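Local coordinates for putative CRISPR-associated endoribonuclease-like protein Cas6 (PDB 3UFC), which binds CRISPR RNA and is related to the Cas6 endoribonucleases of the archaeal CRISPR antiviral defence system, at residues Trp52-Ile58 with Ile77-Ser83; Met3-Leu9 with Val111-Leu117; Ile127-Pro133 with Phe234-Ile240. All coordinates share one frame; numbering follows the deposited sequence.

Contact 1: Trp52-Ile58 with Ile77-Ser83; sequences WTFSRII and ISLYISS
S55 OG accepts the N-H of Y80, 3.0 Å from Y80 N and nearly straight (165° at the hydrogen), where two antiparallel strands meet in the N-terminal ferredoxin-like half of the protein. In return S55 N donates to Y80 O at 2.9 Å, and the hydroxyl does the work that S55 O would do in a regular hydrogen-bonded pair. With chi1 at 73°, OG sits between the backbone N and the carbonyl carbon of S55, from where it also donates to R56 O at 2.8 Å. The Y80 ring turns an edge to this site: S55 OG is 3.6 Å from CD1, and I58 CG1 meets the same edge at CE1. Regular pairing flanks this irregular stretch, T53 with S82 and I58 with S78, each pair joined by two backbone bonds; between them the register slips by one residue. On the apolar side, F54 CB rests on I81 CG1, while I81 CG2 comes in near the indole plane of W52, 3.9 Å from its edge atom CE3.

Helix 23-37 backs both F54 and W52, helix 86-98 covers W52 and I81, and L45 O accepts the indole N-H. R56 heads away from strand 77-83, its guanidinium held by N23 and F20 O. At the far end the methyls are pressed tight, I57 CG2 lying just 3.3 Å from I77 CG2.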
loop_
_atom_site.group_PDB
_atom_site.type_symbol
_atom_site.label_atom_id
_atom_site.label_comp_id
_atom_site.label_asym_id
_atom_site.label_seq_id
_atom_site.Cartn_x
_atom_site.Cartn_y
_atom_site.Cartn_z
ATOM N N TRP A 52 5.794 -6.117 -1.795
ATOM C CA TRP A 52 4.566 -5.773 -2.504
ATOM C C TRP A 52 3.823 -4.713 -1.712
ATOM O O TRP A 52 4.249 -4.330 -0.618
ATOM C CB TRP A 52 3.671 -7.012 -2.660
ATOM C CG TRP A 52 3.173 -7.571 -1.345
ATOM C CD1 TRP A 52 3.938 -8.023 -0.304
ATOM C CD2 TRP A 52 1.805 -7.738 -0.939
ATOM N NE1 TRP A 52 3.130 -8.463 0.724
ATOM C CE2 TRP A 52 1.819 -8.300 0.360
ATOM C CE3 TRP A 52 0.570 -7.468 -1.547
ATOM C CZ2 TRP A 52 0.642 -8.597 1.062
ATOM C CZ3 TRP A 52 -0.601 -7.763 -0.847
ATOM C CH2 TRP A 52 -0.552 -8.323 0.446
ATOM N N THR A 53 2.708 -4.246 -2.260
ATOM C CA THR A 53 1.892 -3.244 -1.592
ATOM C C THR A 53 0.445 -3.387 -2.036
ATOM O O THR A 53 0.154 -4.083 -3.011
ATOM C CB THR A 53 2.361 -1.806 -1.944
ATOM O OG1 THR A 53 1.524 -0.856 -1.282
ATOM C CG2 THR A 53 2.271 -1.552 -3.445
ATOM N N PHE A 54 -0.460 -2.763 -1.295
ATOM C CA PHE A 54 -1.859 -2.753 -1.683
ATOM C C PHE A 54 -2.497 -1.471 -1.185
ATOM O O PHE A 54 -2.011 -0.839 -0.246
ATOM C CB PHE A 54 -2.628 -4.016 -1.228
ATOM C CG PHE A 54 -2.781 -4.185 0.268
ATOM C CD1 PHE A 54 -1.856 -4.928 0.998
ATOM C CD2 PHE A 54 -3.916 -3.707 0.922
ATOM C CE1 PHE A 54 -2.064 -5.204 2.360
ATOM C CE2 PHE A 54 -4.137 -3.974 2.283
ATOM C CZ PHE A 54 -3.208 -4.726 3.000
ATOM N N SER A 55 -3.565 -1.066 -1.857
ATOM C CA SER A 55 -4.265 0.164 -1.530
ATOM C C SER A 55 -5.289 -0.015 -0.424
ATOM O O SER A 55 -5.509 -1.112 0.088
ATOM C CB SER A 55 -5.011 0.669 -2.759
ATOM O OG SER A 55 -6.149 -0.156 -3.006
ATOM N N ARG A 56 -5.908 1.097 -0.060
ATOM C CA ARG A 56 -6.980 1.069 0.910
ATOM C C ARG A 56 -8.166 0.665 0.022
ATOM O O ARG A 56 -8.079 0.735 -1.210
ATOM C CB ARG A 56 -7.192 2.465 1.501
ATOM C CG ARG A 56 -6.134 2.873 2.537
ATOM C CD ARG A 56 -6.427 2.254 3.899
ATOM N NE ARG A 56 -7.618 2.849 4.495
ATOM C CZ ARG A 56 -8.251 2.375 5.562
ATOM N NH1 ARG A 56 -7.809 1.284 6.172
ATOM N NH2 ARG A 56 -9.343 2.983 6.005
ATOM N N ILE A 57 -9.258 0.219 0.624
ATOM C CA ILE A 57 -10.415 -0.162 -0.176
ATOM C C ILE A 57 -10.976 1.144 -0.748
ATOM O O ILE A 57 -11.344 2.049 -0.001
ATOM C CB ILE A 57 -11.476 -0.886 0.696
ATOM C CG1 ILE A 57 -10.897 -2.204 1.222
ATOM C CG2 ILE A 57 -12.733 -1.158 -0.121
ATOM C CD1 ILE A 57 -11.790 -2.926 2.233
ATOM N N ILE A 58 -11.008 1.248 -2.074
ATOM C CA ILE A 58 -11.502 2.452 -2.740
ATOM C C ILE A 58 -12.995 2.322 -3.041
ATOM O O ILE A 58 -13.409 1.508 -3.864
ATOM C CB ILE A 58 -10.726 2.708 -4.056
ATOM C CG1 ILE A 58 -9.219 2.721 -3.773
ATOM C CG2 ILE A 58 -11.153 4.036 -4.675
ATOM C CD1 ILE A 58 -8.786 3.804 -2.814
ATOM N N ILE A 77 -16.652 -0.843 -5.788
ATOM C CA ILE A 77 -15.590 -0.929 -4.792
ATOM C C ILE A 77 -14.374 -1.640 -5.361
ATOM O O ILE A 77 -14.491 -2.730 -5.913
ATOM C CB ILE A 77 -16.073 -1.721 -3.559
ATOM C CG1 ILE A 77 -17.315 -1.057 -2.969
ATOM C CG2 ILE A 77 -14.963 -1.812 -2.528
ATOM C CD1 ILE A 77 -17.978 -1.874 -1.877
ATOM N N SER A 78 -13.202 -1.036 -5.202
ATOM C CA SER A 78 -11.979 -1.630 -5.724
ATOM C C SER A 78 -10.838 -1.714 -4.718
ATOM O O SER A 78 -10.713 -0.879 -3.825
ATOM C CB SER A 78 -11.501 -0.838 -6.944
ATOM O OG SER A 78 -12.420 -0.935 -8.020
ATOM N N LEU A 79 -10.014 -2.743 -4.884
ATOM C CA LEU A 79 -8.832 -2.964 -4.064
ATOM C C LEU A 79 -7.695 -3.154 -5.066
ATOM O O LEU A 79 -7.758 -4.050 -5.916
ATOM C CB LEU A 79 -8.975 -4.233 -3.219
ATOM C CG LEU A 79 -7.696 -4.696 -2.512
ATOM C CD1 LEU A 79 -7.250 -3.650 -1.485
ATOM C CD2 LEU A 79 -7.943 -6.037 -1.830
ATOM N N TYR A 80 -6.671 -2.311 -4.990
ATOM C CA TYR A 80 -5.542 -2.440 -5.908
ATOM C C TYR A 80 -4.353 -3.088 -5.214
ATOM O O TYR A 80 -4.084 -2.837 -4.038
ATOM C CB TYR A 80 -5.144 -1.074 -6.470
ATOM C CG TYR A 80 -6.291 -0.345 -7.132
ATOM C CD1 TYR A 80 -7.145 0.464 -6.392
ATOM C CD2 TYR A 80 -6.544 -0.497 -8.499
ATOM C CE1 TYR A 80 -8.225 1.106 -6.987
ATOM C CE2 TYR A 80 -7.623 0.139 -9.107
ATOM C CZ TYR A 80 -8.458 0.939 -8.344
ATOM O OH TYR A 80 -9.523 1.575 -8.929
ATOM N N ILE A 81 -3.647 -3.935 -5.950
ATOM C CA ILE A 81 -2.491 -4.633 -5.419
ATOM C C ILE A 81 -1.376 -4.544 -6.454
ATOM O O ILE A 81 -1.643 -4.551 -7.662
ATOM C CB ILE A 81 -2.827 -6.115 -5.157
ATOM C CG1 ILE A 81 -3.963 -6.215 -4.134
ATOM C CG2 ILE A 81 -1.592 -6.852 -4.681
ATOM C CD1 ILE A 81 -4.390 -7.642 -3.827
ATOM N N SER A 82 -0.133 -4.443 -5.990
ATOM C CA SER A 82 0.992 -4.359 -6.906
ATOM C C SER A 82 2.262 -4.954 -6.333
ATOM O O SER A 82 2.432 -5.036 -5.112
ATOM C CB SER A 82 1.252 -2.902 -7.300
ATOM O OG SER A 82 2.442 -2.800 -8.068
ATOM N N SER A 83 3.152 -5.373 -7.231
ATOM C CA SER A 83 4.434 -5.938 -6.841
ATOM C C SER A 83 5.367 -5.992 -8.038
ATOM O O SER A 83 4.914 -6.144 -9.177
ATOM C CB SER A 83 4.261 -7.346 -6.281
ATOM O OG SER A 83 5.531 -7.913 -6.002
#

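Contact 2: Met3-Leu9 with Val111-Leu117; sequences MRIEIKL and VADIKAL
E6 N donates to K115 O over 2.7 Å, nearly in line with the carbonyl, and K115 N answers to E6 O at 2.9 Å. This pair is the middle of an antiparallel strand pairing in the ferredoxin-like sheet. Toward the start of 3-9, L117 N bonds R4 O, and a water bridges R4 N to L117 O; toward the other end, K8 N bonds D113 O. There the register slips: A112 N reaches K8 O from above the carbonyl plane, 37° out of it, and L9 then pairs with V111, which makes a beta bulge at A112 and D113.

L117 lies between two long side chains. Its CD1 touches R4 CG at 3.9 Å, while CD2 comes to 3.8 Å from E6 OE2. E6 is fully extended, with CG anti to the backbone N (chi1 176°), which raises its carboxylate off the face it shares with K8, to where E6 OE1 hydrogen-bonds S78 OG; E6 OE2 and K115 NZ, 4.4 Å apart, are near but not a salt bridge. The K8 chain, bent at chi2 and chi3, brings NZ to S78 OG as well and into a salt bridge with D76. On the other face I7 CG2 meets V111 CG1 at 3.7 Å, and V111 CG2 touches L9 CD2.

Helix 86-98 covers this apolar face, V93 against I5 and I96 against I7 and V111. Strand 77-83 pairs with the second edge of 3-9, and strand 101-104 lies beyond 107-116.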
loop_
_atom_site.group_PDB
_atom_site.type_symbol
_atom_site.label_atom_id
_atom_site.label_comp_id
_atom_site.label_asym_id
_atom_site.label_seq_id
_atom_site.Cartn_x
_atom_site.Cartn_y
_atom_site.Cartn_z
ATOM N N MET A 3 3.619 -6.562 -11.713
ATOM C CA MET A 3 2.264 -6.328 -12.184
ATOM C C MET A 3 1.406 -5.588 -11.159
ATOM O O MET A 3 1.634 -5.663 -9.952
ATOM C CB MET A 3 1.595 -7.662 -12.548
ATOM C CG MET A 3 0.233 -7.522 -13.230
ATOM S SD MET A 3 -0.512 -9.114 -13.709
ATOM C CE MET A 3 0.541 -9.580 -15.082
ATOM N N ARG A 4 0.411 -4.882 -11.674
ATOM C CA ARG A 4 -0.526 -4.108 -10.883
ATOM C C ARG A 4 -1.922 -4.611 -11.251
ATOM O O ARG A 4 -2.251 -4.711 -12.437
ATOM C CB ARG A 4 -0.362 -2.633 -11.251
ATOM C CG ARG A 4 -1.397 -1.697 -10.708
ATOM C CD ARG A 4 -0.966 -0.258 -10.978
ATOM N NE ARG A 4 0.214 0.081 -10.189
ATOM C CZ ARG A 4 0.303 1.153 -9.412
ATOM N NH1 ARG A 4 -0.716 1.998 -9.326
ATOM N NH2 ARG A 4 1.399 1.360 -8.698
ATOM N N ILE A 5 -2.731 -4.947 -10.248
ATOM C CA ILE A 5 -4.085 -5.435 -10.514
ATOM C C ILE A 5 -5.167 -4.703 -9.732
ATOM O O ILE A 5 -4.898 -4.046 -8.720
ATOM C CB ILE A 5 -4.233 -6.946 -10.197
ATOM C CG1 ILE A 5 -4.006 -7.193 -8.704
ATOM C CG2 ILE A 5 -3.251 -7.759 -11.034
ATOM C CD1 ILE A 5 -4.251 -8.632 -8.280
ATOM N N GLU A 6 -6.395 -4.823 -10.224
ATOM C CA GLU A 6 -7.551 -4.215 -9.586
ATOM C C GLU A 6 -8.529 -5.335 -9.272
ATOM O O GLU A 6 -8.873 -6.139 -10.143
ATOM C CB GLU A 6 -8.232 -3.196 -10.500
ATOM C CG GLU A 6 -9.502 -2.605 -9.886
ATOM C CD GLU A 6 -10.253 -1.680 -10.828
ATOM O OE1 GLU A 6 -11.297 -1.134 -10.418
ATOM O OE2 GLU A 6 -9.804 -1.494 -11.977
ATOM N N ILE A 7 -8.954 -5.393 -8.019
ATOM C CA ILE A 7 -9.891 -6.402 -7.573
ATOM C C ILE A 7 -11.199 -5.697 -7.243
ATOM O O ILE A 7 -11.230 -4.792 -6.407
ATOM C CB ILE A 7 -9.354 -7.119 -6.323
ATOM C CG1 ILE A 7 -8.028 -7.809 -6.668
ATOM C CG2 ILE A 7 -10.375 -8.130 -5.806
ATOM C CD1 ILE A 7 -7.338 -8.432 -5.495
ATOM N N LYS A 8 -12.268 -6.083 -7.930
ATOM C CA LYS A 8 -13.574 -5.484 -7.680
ATOM C C LYS A 8 -14.221 -6.305 -6.581
ATOM O O LYS A 8 -14.171 -7.534 -6.606
ATOM C CB LYS A 8 -14.447 -5.521 -8.944
ATOM C CG LYS A 8 -13.888 -4.737 -10.114
ATOM C CD LYS A 8 -13.750 -3.254 -9.792
ATOM C CE LYS A 8 -15.098 -2.617 -9.483
ATOM N NZ LYS A 8 -14.973 -1.171 -9.154
ATOM N N LEU A 9 -14.815 -5.626 -5.610
ATOM C CA LEU A 9 -15.457 -6.319 -4.503
ATOM C C LEU A 9 -16.948 -6.027 -4.477
ATOM O O LEU A 9 -17.381 -4.910 -4.756
ATOM C CB LEU A 9 -14.834 -5.881 -3.175
ATOM C CG LEU A 9 -13.326 -6.101 -3.021
ATOM C CD1 LEU A 9 -12.829 -5.355 -1.777
ATOM C CD2 LEU A 9 -13.029 -7.597 -2.923
ATOM N N VAL A 111 -15.353 -11.425 -4.365
ATOM C CA VAL A 111 -14.535 -10.830 -5.416
ATOM C C VAL A 111 -15.353 -10.929 -6.701
ATOM O O VAL A 111 -15.685 -12.025 -7.146
ATOM C CB VAL A 111 -13.200 -11.582 -5.597
ATOM C CG1 VAL A 111 -12.475 -11.060 -6.834
ATOM C CG2 VAL A 111 -12.331 -11.394 -4.362
ATOM N N ALA A 112 -15.685 -9.782 -7.283
ATOM C CA ALA A 112 -16.491 -9.744 -8.491
ATOM C C ALA A 112 -15.674 -9.798 -9.772
ATOM O O ALA A 112 -16.178 -10.217 -10.816
ATOM C CB ALA A 112 -17.359 -8.494 -8.488
ATOM N N ASP A 113 -14.418 -9.369 -9.701
ATOM C CA ASP A 113 -13.570 -9.375 -10.884
ATOM C C ASP A 113 -12.132 -9.015 -10.528
ATOM O O ASP A 113 -11.881 -8.321 -9.539
ATOM C CB ASP A 113 -14.126 -8.379 -11.909
ATOM C CG ASP A 113 -13.437 -8.472 -13.259
ATOM O OD1 ASP A 113 -13.146 -9.598 -13.712
ATOM O OD2 ASP A 113 -13.203 -7.414 -13.877
ATOM N N ILE A 114 -11.197 -9.514 -11.327
ATOM C CA ILE A 114 -9.777 -9.236 -11.144
ATOM C C ILE A 114 -9.255 -8.830 -12.517
ATOM O O ILE A 114 -9.325 -9.611 -13.468
ATOM C CB ILE A 114 -8.994 -10.479 -10.665
ATOM C CG1 ILE A 114 -9.526 -10.950 -9.311
ATOM C CG2 ILE A 114 -7.505 -10.144 -10.556
ATOM C CD1 ILE A 114 -8.864 -12.216 -8.802
ATOM N N LYS A 115 -8.748 -7.606 -12.617
ATOM C CA LYS A 115 -8.235 -7.086 -13.878
ATOM C C LYS A 115 -6.805 -6.587 -13.724
ATOM O O LYS A 115 -6.460 -5.978 -12.713
ATOM C CB LYS A 115 -9.111 -5.928 -14.358
ATOM C CG LYS A 115 -10.526 -6.327 -14.741
ATOM C CD LYS A 115 -11.463 -5.120 -14.754
ATOM C CE LYS A 115 -10.975 -4.028 -15.698
ATOM N NZ LYS A 115 -11.867 -2.833 -15.657
ATOM N N ALA A 116 -5.977 -6.847 -14.729
ATOM C CA ALA A 116 -4.599 -6.381 -14.701
ATOM C C ALA A 116 -4.637 -4.961 -15.244
ATOM O O ALA A 116 -5.298 -4.701 -16.248
ATOM C CB ALA A 116 -3.721 -7.263 -15.581
ATOM N N LEU A 117 -3.952 -4.039 -14.579
ATOM C CA LEU A 117 -3.932 -2.654 -15.031
ATOM C C LEU A 117 -2.680 -2.404 -15.849
ATOM O O LEU A 117 -1.690 -3.120 -15.710
ATOM C CB LEU A 117 -3.958 -1.698 -13.839
ATOM C CG LEU A 117 -5.184 -1.762 -12.926
ATOM C CD1 LEU A 117 -5.009 -0.774 -11.786
ATOM C CD2 LEU A 117 -6.448 -1.448 -13.722
HETATM O O HOH W 1 0.408 -3.912 -14.501
#

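Contact 3: Ile127-Pro133 with Phe234-Ile240; sequences IFSTLSP and FGMVKII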
loop_
_atom_site.group_PDB
_atom_site.type_symbol
_atom_site.label_atom_id
_atom_site.label_comp_id
_atom_site.label_asym_id
_atom_site.label_seq_id
_atom_site.Cartn_x
_atom_site.Cartn_y
_atom_site.Cartn_z
ATOM N N ILE A 127 4.480 12.443 -11.330
ATOM C CA ILE A 127 3.562 12.987 -10.349
ATOM C C ILE A 127 2.867 11.737 -9.815
ATOM O O ILE A 127 2.248 10.991 -10.578
ATOM C CB ILE A 127 2.515 13.923 -10.962
ATOM C CG1 ILE A 127 3.190 15.176 -11.525
ATOM C CG2 ILE A 127 1.519 14.344 -9.887
ATOM C CD1 ILE A 127 2.207 16.148 -12.135
ATOM N N PHE A 128 3.001 11.498 -8.515
ATOM C CA PHE A 128 2.397 10.327 -7.882
ATOM C C PHE A 128 1.256 10.727 -6.953
ATOM O O PHE A 128 1.290 11.789 -6.328
ATOM C CB PHE A 128 3.442 9.552 -7.059
ATOM C CG PHE A 128 4.490 8.845 -7.884
ATOM C CD1 PHE A 128 5.835 9.190 -7.762
ATOM C CD2 PHE A 128 4.141 7.805 -8.748
ATOM C CE1 PHE A 128 6.819 8.511 -8.484
ATOM C CE2 PHE A 128 5.113 7.116 -9.476
ATOM C CZ PHE A 128 6.458 7.467 -9.345
ATOM N N SER A 129 0.246 9.869 -6.864
ATOM C CA SER A 129 -0.882 10.111 -5.979
ATOM C C SER A 129 -1.106 8.821 -5.192
ATOM O O SER A 129 -1.152 7.735 -5.769
ATOM C CB SER A 129 -2.138 10.476 -6.779
ATOM O OG SER A 129 -3.189 10.835 -5.898
ATOM N N THR A 130 -1.251 8.947 -3.875
ATOM C CA THR A 130 -1.424 7.786 -3.010
ATOM C C THR A 130 -2.751 7.052 -3.123
ATOM O O THR A 130 -3.809 7.676 -3.228
ATOM C CB THR A 130 -1.239 8.170 -1.518
ATOM O OG1 THR A 130 -2.083 9.284 -1.197
ATOM C CG2 THR A 130 0.206 8.546 -1.237
ATOM N N LEU A 131 -2.674 5.721 -3.109
ATOM C CA LEU A 131 -3.853 4.862 -3.118
ATOM C C LEU A 131 -3.958 4.318 -1.681
ATOM O O LEU A 131 -5.000 3.824 -1.256
ATOM C CB LEU A 131 -3.697 3.725 -4.135
ATOM C CG LEU A 131 -3.678 4.196 -5.597
ATOM C CD1 LEU A 131 -3.583 2.993 -6.522
ATOM C CD2 LEU A 131 -4.942 5.007 -5.897
ATOM N N SER A 132 -2.844 4.393 -0.955
ATOM C CA SER A 132 -2.765 4.007 0.459
ATOM C C SER A 132 -1.708 4.958 1.043
ATOM O O SER A 132 -0.778 5.352 0.344
ATOM C CB SER A 132 -2.386 2.524 0.649
ATOM O OG SER A 132 -1.210 2.140 -0.037
ATOM N N PRO A 133 -1.853 5.351 2.322
ATOM C CA PRO A 133 -0.925 6.276 2.990
ATOM C C PRO A 133 0.552 5.903 2.989
ATOM O O PRO A 133 0.911 4.748 3.179
ATOM C CB PRO A 133 -1.481 6.371 4.418
ATOM C CG PRO A 133 -2.926 5.993 4.273
ATOM C CD PRO A 133 -2.863 4.857 3.273
ATOM N N PHE A 234 0.242 -0.125 2.650
ATOM C CA PHE A 234 0.651 1.274 2.664
ATOM C C PHE A 234 1.581 1.668 1.529
ATOM O O PHE A 234 2.243 0.824 0.927
ATOM C CB PHE A 234 1.370 1.603 3.981
ATOM C CG PHE A 234 0.479 1.560 5.184
ATOM C CD1 PHE A 234 0.295 0.372 5.890
ATOM C CD2 PHE A 234 -0.203 2.700 5.592
ATOM C CE1 PHE A 234 -0.566 0.322 6.995
ATOM C CE2 PHE A 234 -1.066 2.664 6.693
ATOM C CZ PHE A 234 -1.246 1.471 7.393
ATOM N N GLY A 235 1.619 2.967 1.252
ATOM C CA GLY A 235 2.521 3.506 0.248
ATOM C C GLY A 235 2.255 3.254 -1.219
ATOM O O GLY A 235 3.102 3.569 -2.055
ATOM N N MET A 236 1.098 2.698 -1.553
ATOM C CA MET A 236 0.817 2.441 -2.958
ATOM C C MET A 236 0.437 3.743 -3.639
ATOM O O MET A 236 -0.301 4.547 -3.077
ATOM C CB MET A 236 -0.315 1.425 -3.119
ATOM C CG MET A 236 -0.473 0.969 -4.568
ATOM S SD MET A 236 -1.673 -0.351 -4.792
ATOM C CE MET A 236 -1.550 -0.569 -6.635
ATOM N N VAL A 237 0.952 3.951 -4.846
ATOM C CA VAL A 237 0.649 5.164 -5.589
ATOM C C VAL A 237 0.258 4.860 -7.029
ATOM O O VAL A 237 0.483 3.761 -7.533
ATOM C CB VAL A 237 1.869 6.117 -5.645
ATOM C CG1 VAL A 237 2.239 6.602 -4.253
ATOM C CG2 VAL A 237 3.046 5.407 -6.282
ATOM N N LYS A 238 -0.330 5.854 -7.678
ATOM C CA LYS A 238 -0.705 5.751 -9.083
ATOM C C LYS A 238 -0.068 6.966 -9.746
ATOM O O LYS A 238 0.303 7.922 -9.062
ATOM C CB LYS A 238 -2.220 5.828 -9.257
ATOM C CG LYS A 238 -2.818 7.174 -8.891
ATOM C CD LYS A 238 -4.314 7.177 -9.161
ATOM C CE LYS A 238 -4.968 8.461 -8.683
ATOM N NZ LYS A 238 -6.444 8.426 -8.904
ATOM N N ILE A 239 0.066 6.928 -11.064
ATOM C CA ILE A 239 0.637 8.048 -11.799
ATOM C C ILE A 239 -0.485 8.930 -12.336
ATOM O O ILE A 239 -1.524 8.429 -12.761
ATOM C CB ILE A 239 1.489 7.554 -12.990
ATOM C CG1 ILE A 239 2.780 6.923 -12.472
ATOM C CG2 ILE A 239 1.799 8.711 -13.943
ATOM C CD1 ILE A 239 3.627 6.303 -13.548
ATOM N N ILE A 240 -0.288 10.242 -12.289
ATOM C CA ILE A 240 -1.273 11.173 -12.826
ATOM C C ILE A 240 -0.555 12.104 -13.797
ATOM O O ILE A 240 0.567 12.542 -13.538
ATOM C CB ILE A 240 -1.982 11.997 -11.720
ATOM C CG1 ILE A 240 -0.963 12.692 -10.833
ATOM C CG2 ILE A 240 -2.877 11.092 -10.883
ATOM C CD1 ILE A 240 -1.595 13.453 -9.680
HETATM O O HOH W 2 3.539 11.943 -14.083
#
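M236 O is gripped by two consecutive N-H groups: L131 N at 2.6 Å and nearly straight (178° at the hydrogen), and S132 N in a weak bond at 3.3 Å. Regular strand pairing gives way here to two loops, L131-P133 and F234-M236. S132 OG, lying between its own backbone N and carbonyl carbon (chi1 53°), is turned to M236 N and accepts its N-H at 2.8 Å. G235 sends its N-H to P133 O from well above that carbonyl's plane; the same oxygen lies at the edge of the F234 ring, 3.4 Å from CD2.

Beyond the loops the antiparallel strands of the C-terminal sheet pair regularly, with S129 and K238 exchanging two backbone bonds. The F128 and I239 side chains run side by side, F128 CE2 3.8 Å from I239 CG1, and V237 CG2 touches F128 CD2 at 3.6 Å. The extended K238 chain sets CE by S129 CB and crosses the loop residue L131, K238 CD 4.0 Å from L131 CD2.

S132 OG also donates to F54 O, so this buried hydroxyl both gives and receives. These two bonds would fix its rotation and tie the loop to the N-terminal half.

How the contacts relate
Contacts 1 and 2 share one sheet: strand 77-83 pairs with 52-58 on one side and with 3-9 on the other. The centres of these two contacts lie about 9 Å apart. Contact 1 falls within the chain loop that contact 2 closes; contact 3 follows both and belongs to the four-stranded C-terminal sheet. Its centre is about 10 Å from that of contact 1 and about 17 Å from that of contact 2. T53 OG1 donates to F234 O and R4 NH1 to V237 O, so both N-terminal pairings bond to contact 3. The series passes from contact 2, inside the N-terminal sheet, through contact 1 and outermost strand 53-59 to the seam between the RAMP-like halves typical of Cas6.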